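Putative oxidoreductase molybdopterin-binding subunit (Sulfolobus tokodaii, PDB 4ZOH) is the molybdopterin-binding subunit of a putative molybdenum-containing oxidoreductase, holds pterin cytosine dinucleotide and probably serves an aldehyde oxidase-like reaction. Local coordinates at residues N348-A351 against D352-I356; N365-D368 against T369-Y372; M697-K700 against F701-V705. One frame throughout, in Å; residues are numbered along the deposited sequence.

Interaction 1. Residues N348-A351 against D352-I356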
loop_
_atom_site.group_PDB
_atom_site.type_symbol
_atom_site.label_atom_id
_atom_site.label_comp_id
_atom_site.label_asym_id
_atom_site.label_seq_id
_atom_site.Cartn_x
_atom_site.Cartn_y
_atom_site.Cartn_z
ATOM N N ASN A 348 -45.083 27.643 15.642
ATOM C CA ASN A 348 -45.230 28.889 14.903
ATOM C C ASN A 348 -46.574 28.995 14.246
ATOM O O ASN A 348 -47.114 30.109 14.050
ATOM C CB ASN A 348 -44.119 29.108 13.877
ATOM C CG ASN A 348 -42.980 29.923 14.407
ATOM O OD1 ASN A 348 -42.528 29.814 15.582
ATOM N ND2 ASN A 348 -42.538 30.817 13.542
ATOM N N ILE A 349 -47.140 27.837 13.903
ATOM C CA ILE A 349 -48.401 27.842 13.183
ATOM C C ILE A 349 -49.438 28.346 14.180
ATOM O O ILE A 349 -50.306 29.100 13.825
ATOM C CB ILE A 349 -48.748 26.450 12.590
ATOM C CG1 ILE A 349 -47.998 26.257 11.286
ATOM C CG2 ILE A 349 -50.261 26.286 12.422
ATOM C CD1 ILE A 349 -47.762 24.804 11.040
ATOM N N VAL A 350 -49.296 27.936 15.421
ATOM C CA VAL A 350 -50.217 28.295 16.459
ATOM C C VAL A 350 -50.045 29.808 16.726
ATOM O O VAL A 350 -51.034 30.536 16.598
ATOM C CB VAL A 350 -49.944 27.481 17.718
ATOM C CG1 VAL A 350 -50.673 28.082 18.909
ATOM C CG2 VAL A 350 -50.383 26.035 17.512
ATOM N N ALA A 351 -48.801 30.231 17.075
ATOM C CA ALA A 351 -48.396 31.658 17.261
ATOM C C ALA A 351 -49.011 32.541 16.191
ATOM O O ALA A 351 -49.730 33.476 16.522
ATOM C CB ALA A 351 -46.862 31.838 17.375
ATOM N N ASP A 352 -48.843 32.170 14.935
ATOM C CA ASP A 352 -49.454 32.849 13.831
ATOM C C ASP A 352 -50.972 32.824 13.782
ATOM O O ASP A 352 -51.600 33.765 13.251
ATOM C CB ASP A 352 -48.929 32.282 12.518
ATOM C CG ASP A 352 -47.520 32.825 12.156
ATOM O OD1 ASP A 352 -46.975 33.627 12.958
ATOM O OD2 ASP A 352 -46.982 32.484 11.061
ATOM N N GLU A 353 -51.576 31.727 14.251
ATOM C CA GLU A 353 -53.033 31.628 14.270
ATOM C C GLU A 353 -53.599 32.458 15.445
ATOM O O GLU A 353 -54.579 33.105 15.292
ATOM C CB GLU A 353 -53.489 30.164 14.303
ATOM C CG GLU A 353 -54.925 29.954 13.870
ATOM C CD GLU A 353 -55.137 30.219 12.404
ATOM O OE1 GLU A 353 -54.120 30.212 11.677
ATOM O OE2 GLU A 353 -56.308 30.447 11.974
ATOM N N LEU A 354 -52.934 32.480 16.593
ATOM C CA LEU A 354 -53.388 33.243 17.710
ATOM C C LEU A 354 -52.810 34.670 17.840
ATOM O O LEU A 354 -52.957 35.259 18.912
ATOM C CB LEU A 354 -53.085 32.468 18.993
ATOM C CG LEU A 354 -53.519 30.982 19.090
ATOM C CD1 LEU A 354 -53.294 30.568 20.514
ATOM C CD2 LEU A 354 -54.971 30.750 18.666
ATOM N N GLY A 355 -52.143 35.217 16.813
ATOM C CA GLY A 355 -51.395 36.509 16.919
ATOM C C GLY A 355 -50.479 36.613 18.135
ATOM O O GLY A 355 -50.378 37.671 18.755
ATOM N N ILE A 356 -49.849 35.509 18.541
ATOM C CA ILE A 356 -48.849 35.584 19.611
ATOM C C ILE A 356 -47.469 35.741 18.931
ATOM O O ILE A 356 -47.227 35.266 17.789
ATOM C CB ILE A 356 -48.874 34.374 20.597
ATOM C CG1 ILE A 356 -50.305 34.060 21.113
ATOM C CG2 ILE A 356 -47.934 34.559 21.804
ATOM C CD1 ILE A 356 -51.104 35.250 21.616
HETATM O O HOH W 1 -51.040 29.533 11.563
#
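V350 and L354, one helical turn apart, lie side by side and point the same way at the end of helix 336-353. CG1 of V350, anti to the backbone N (chi1 166°), runs alongside CD1 of L354 at 4.0 Å. This apolar side is the tightly packed one: V350 also rests on I361, V264 and V266, and L354 on L149. The backbone bond from L354 N to V350 O, 2.7 Å, joins the same two residues; the bond from E353 N to that oxygen is weak. A turn earlier D352 N bonds O of the buried N348 at 2.8 Å, and the amide of N348 is held by R362 and Q358.

The helix ends at E353; L354 leaves helical angles, G355 takes a positive phi of 48°, and I356 N turns back to A351 O at 2.9 Å. This is the six-to-one bond and the glycine of a Schellman motif, without its second bond. It also brings A351 CB to 3.5 Å from I356 O, so the small buried methyl fits close to the returning chain.

The solvent side is looser. E353, bent at chi2, lies there beside I151, and a water donates to its OE1 at 3.2 Å. The pull of R693 on E353 is long and weak. D352 OD1 accepts from Q688 of helix 673-688.

Apolar side chains thus fix the inner side of the terminus. Near the C-terminal end of a helix the carboxylates of D352 and E353 would probably meet an unfavourable dipole, which Q688, water and distant R693 may partly offset.

Interaction 2. Residues N365-D368 against T369-Y372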
loop_
_atom_site.group_PDB
_atom_site.type_symbol
_atom_site.label_atom_id
_atom_site.label_comp_id
_atom_site.label_asym_id
_atom_site.label_seq_id
_atom_site.Cartn_x
_atom_site.Cartn_y
_atom_site.Cartn_z
ATOM N N ASN A 365 -44.358 28.340 26.989
ATOM C CA ASN A 365 -44.471 26.878 27.042
ATOM C C ASN A 365 -43.282 26.101 27.492
ATOM O O ASN A 365 -43.395 24.923 27.771
ATOM C CB ASN A 365 -44.956 26.376 25.717
ATOM C CG ASN A 365 -46.378 26.817 25.428
ATOM O OD1 ASN A 365 -47.319 26.296 26.017
ATOM N ND2 ASN A 365 -46.546 27.728 24.499
ATOM N N ALA A 366 -42.142 26.765 27.588
ATOM C CA ALA A 366 -40.875 26.164 27.948
ATOM C C ALA A 366 -40.861 25.473 29.314
ATOM O O ALA A 366 -41.273 26.068 30.322
ATOM C CB ALA A 366 -39.785 27.262 27.934
ATOM N N ILE A 367 -40.372 24.232 29.353
ATOM C CA ILE A 367 -39.922 23.615 30.589
ATOM C C ILE A 367 -39.141 24.638 31.470
ATOM O O ILE A 367 -38.384 25.477 30.947
ATOM C CB ILE A 367 -39.052 22.377 30.260
ATOM C CG1 ILE A 367 -39.953 21.278 29.726
ATOM C CG2 ILE A 367 -38.328 21.814 31.487
ATOM C CD1 ILE A 367 -39.215 20.382 28.741
ATOM N N ASP A 368 -39.313 24.550 32.789
ATOM C CA ASP A 368 -38.627 25.465 33.720
ATOM C C ASP A 368 -37.240 24.922 34.019
ATOM O O ASP A 368 -36.249 25.368 33.406
ATOM C CB ASP A 368 -39.475 25.694 34.967
ATOM C CG ASP A 368 -40.958 25.882 34.620
ATOM O OD1 ASP A 368 -41.792 25.088 35.098
ATOM O OD2 ASP A 368 -41.301 26.777 33.813
ATOM N N THR A 369 -37.166 23.917 34.888
ATOM C CA THR A 369 -35.867 23.305 35.188
ATOM C C THR A 369 -35.684 21.839 34.732
ATOM O O THR A 369 -36.645 21.074 34.495
ATOM C CB THR A 369 -35.475 23.445 36.682
ATOM O OG1 THR A 369 -36.437 22.757 37.493
ATOM C CG2 THR A 369 -35.343 24.944 37.093
ATOM N N LEU A 370 -34.414 21.494 34.595
ATOM C CA LEU A 370 -33.962 20.185 34.199
ATOM C C LEU A 370 -33.357 19.580 35.459
ATOM O O LEU A 370 -32.817 20.336 36.248
ATOM C CB LEU A 370 -32.980 20.309 33.012
ATOM C CG LEU A 370 -33.588 20.877 31.730
ATOM C CD1 LEU A 370 -32.659 20.554 30.584
ATOM C CD2 LEU A 370 -34.940 20.273 31.370
ATOM N N PRO A 371 -33.458 18.263 35.703
ATOM C CA PRO A 371 -33.989 17.222 34.797
ATOM C C PRO A 371 -35.475 17.309 34.584
ATOM O O PRO A 371 -36.173 17.747 35.476
ATOM C CB PRO A 371 -33.725 15.924 35.554
ATOM C CG PRO A 371 -32.779 16.247 36.639
ATOM C CD PRO A 371 -32.895 17.716 36.935
ATOM N N TYR A 372 -35.953 16.854 33.434
ATOM C CA TYR A 372 -37.360 16.763 33.149
ATOM C C TYR A 372 -37.571 15.565 32.238
ATOM O O TYR A 372 -36.793 15.366 31.286
ATOM C CB TYR A 372 -37.751 17.982 32.363
ATOM C CG TYR A 372 -39.230 18.186 32.096
ATOM C CD1 TYR A 372 -40.061 18.866 33.053
ATOM C CD2 TYR A 372 -39.808 17.746 30.891
ATOM C CE1 TYR A 372 -41.422 19.120 32.773
ATOM C CE2 TYR A 372 -41.151 17.980 30.604
ATOM C CZ TYR A 372 -41.946 18.697 31.545
ATOM O OH TYR A 372 -43.243 18.952 31.263
#
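The backbones of I367 and Y372 are both held by hydrogen bonds, I367 to I308 in a loop and Y372 to Y380 in strand 379-380, and their side chains meet over the ring. Just upstream, N365 ND2 donates to both I361 O and G270 O, fixing the end of helix 358-365 from which the loop departs. Between the two segments the contact is apolar. CG1 of I367 sits over the middle of the Y372 ring in a CH-pi contact, 3.6 Å from the centroid and 11° off the normal. Its CD1 reaches on to CD2 of the same ring at 3.5 Å. A chi1 of -72° puts CG1 beside the backbone N and CG2 anti to it; CG2 also borders the ring at CG while meeting CD2 of L370 at 3.7 Å, the side chains of I367 and L370 crossing at about a right angle. A serine in place of Y372 would probably cost I367 its CH-pi contact and open a gap over CG1 and CD1. The peptide bond between L370 and P371 is cis, consistent with the chain curling back over I367. The arrangement is a cis-prolyl peptide in the loop joining helix 358-365 to strand 372-373.

Interaction 3. Residues M697-K700 against F701-V705; sequences MPVK and FEELV
K700 and E703 grip each other by two hydrogen bonds across a single turn. K700 N donates to E703 OE1 at 3.1 Å and 166°, reaching the oxygen from above the carboxylate plane. In return E703 N donates to K700 O at 3.0 Å. The second bond begins the 3-10 turn 701-703, which L704 N to F701 O carries on. The first recalls one half of a capping box, a side chain at the third position bonding the N-H of the residue ahead of the turn; the reciprocal side-chain bond is absent. E703 reaches it because CG lies anti to the carbonyl carbon (chi1 -79°) and the chain beyond is extended. The same two side chains cross obliquely, K700 CD coming within van der Waals reach of E703 OE2 at 3.8 Å.

Apolar packing comes from V699 and L704, which cross at about a right angle, CG1 of V699 at 3.5 Å from CD2 of L704. Both belong to the buried side: V699 also leans on I683 and L704 on V686.

The charges are near but not in contact. K700 NZ is 5.0 Å from E703 OE2 and 5.3 Å from E702 OE2, and K696 approaches E703 only weakly. E702 instead has its hydrogen bond from OE1 to the backbone of another protein chain, whose aromatic side chains also pack on E702 and F701.

One carboxylate oxygen of E703 is thus spent on a backbone N-H. K700 and, weakly, K696 may favour the ionised form of the group; separately, the OE1 bond holds the N-H ahead of the turn, just before the chain ends.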
loop_
_atom_site.group_PDB
_atom_site.type_symbol
_atom_site.label_atom_id
_atom_site.label_comp_id
_atom_site.label_asym_id
_atom_site.label_seq_id
_atom_site.Cartn_x
_atom_site.Cartn_y
_atom_site.Cartn_z
ATOM N N MET A 697 -40.971 21.258 2.109
ATOM C CA MET A 697 -39.662 21.788 1.728
ATOM C C MET A 697 -39.088 20.984 0.532
ATOM O O MET A 697 -39.517 19.874 0.321
ATOM C CB MET A 697 -38.721 21.632 2.893
ATOM C CG MET A 697 -39.130 22.330 4.138
ATOM S SD MET A 697 -38.050 22.081 5.540
ATOM C CE MET A 697 -38.282 20.321 6.040
ATOM N N PRO A 698 -38.076 21.473 -0.200
ATOM C CA PRO A 698 -37.520 22.829 -0.072
ATOM C C PRO A 698 -38.625 23.905 -0.435
ATOM O O PRO A 698 -39.567 23.614 -1.201
ATOM C CB PRO A 698 -36.388 22.819 -1.156
ATOM C CG PRO A 698 -37.017 22.013 -2.274
ATOM C CD PRO A 698 -37.757 20.902 -1.541
ATOM N N VAL A 699 -38.481 25.137 0.046
ATOM C CA VAL A 699 -39.373 26.194 -0.408
ATOM C C VAL A 699 -38.993 26.505 -1.844
ATOM O O VAL A 699 -37.885 26.930 -2.136
ATOM C CB VAL A 699 -39.266 27.433 0.510
ATOM C CG1 VAL A 699 -40.509 28.268 0.410
ATOM C CG2 VAL A 699 -39.225 27.015 1.954
ATOM N N LYS A 700 -39.884 26.288 -2.776
ATOM C CA LYS A 700 -39.528 26.638 -4.154
ATOM C C LYS A 700 -39.676 28.155 -4.456
ATOM O O LYS A 700 -40.569 28.818 -3.907
ATOM C CB LYS A 700 -40.410 25.862 -5.134
ATOM C CG LYS A 700 -40.188 24.324 -5.201
ATOM C CD LYS A 700 -41.232 23.749 -6.181
ATOM C CE LYS A 700 -40.718 22.655 -7.098
ATOM N NZ LYS A 700 -41.484 21.428 -6.769
ATOM N N PHE A 701 -38.845 28.686 -5.363
ATOM C CA PHE A 701 -38.975 30.065 -5.861
ATOM C C PHE A 701 -40.446 30.415 -6.215
ATOM O O PHE A 701 -40.988 31.420 -5.703
ATOM C CB PHE A 701 -38.043 30.297 -7.089
ATOM C CG PHE A 701 -36.564 30.331 -6.761
ATOM C CD1 PHE A 701 -36.081 30.049 -5.457
ATOM C CD2 PHE A 701 -35.635 30.622 -7.757
ATOM C CE1 PHE A 701 -34.724 30.064 -5.166
ATOM C CE2 PHE A 701 -34.255 30.656 -7.466
ATOM C CZ PHE A 701 -33.806 30.383 -6.169
ATOM N N GLU A 702 -41.086 29.579 -7.043
ATOM C CA GLU A 702 -42.475 29.839 -7.513
ATOM C C GLU A 702 -43.530 29.848 -6.419
ATOM O O GLU A 702 -44.600 30.370 -6.639
ATOM C CB GLU A 702 -42.911 28.860 -8.571
ATOM C CG GLU A 702 -42.806 27.397 -8.179
ATOM C CD GLU A 702 -42.725 26.486 -9.398
ATOM O OE1 GLU A 702 -41.871 26.679 -10.316
ATOM O OE2 GLU A 702 -43.535 25.542 -9.435
ATOM N N GLU A 703 -43.222 29.267 -5.261
ATOM C CA GLU A 703 -44.126 29.268 -4.123
ATOM C C GLU A 703 -44.034 30.581 -3.352
ATOM O O GLU A 703 -44.814 30.803 -2.445
ATOM C CB GLU A 703 -43.821 28.078 -3.192
ATOM C CG GLU A 703 -44.384 26.734 -3.657
ATOM C CD GLU A 703 -43.678 25.492 -3.076
ATOM O OE1 GLU A 703 -42.806 25.573 -2.149
ATOM O OE2 GLU A 703 -43.998 24.390 -3.582
ATOM N N LEU A 704 -43.052 31.424 -3.688
ATOM C CA LEU A 704 -42.802 32.650 -2.957
ATOM C C LEU A 704 -42.978 33.939 -3.824
ATOM O O LEU A 704 -42.404 34.974 -3.542
ATOM C CB LEU A 704 -41.401 32.596 -2.346
ATOM C CG LEU A 704 -41.026 31.500 -1.370
ATOM C CD1 LEU A 704 -39.688 31.814 -0.724
ATOM C CD2 LEU A 704 -42.091 31.355 -0.303
ATOM N N VAL A 705 -43.771 33.872 -4.880
ATOM C CA VAL A 705 -43.860 34.983 -5.787
ATOM C C VAL A 705 -45.315 35.440 -5.876
ATOM O O VAL A 705 -46.183 34.619 -6.091
ATOM C CB VAL A 705 -43.142 34.598 -7.110
ATOM C CG1 VAL A 705 -43.907 34.957 -8.380
ATOM C CG2 VAL A 705 -41.750 35.197 -7.106
#

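Along the chain the three contacts come in series; none nests in or crosses another, and each closes only a short local turn. Interaction 1 ends helix 336-353, helix 358-365 follows, and interaction 2 turns the chain from that second helix into strand 372-373; their nearest atoms are about 7 Å apart. Interaction 3 comes more than three hundred residues later, in the C-terminal tail, its centre 22 Å from that of interaction 1. The two share neighbours, since residues of both touch strand 149-161 and helix 673-688, so the tail and the helix end are joined through common elements. Interactions 2 and 3 lie far apart, 36 Å between centres.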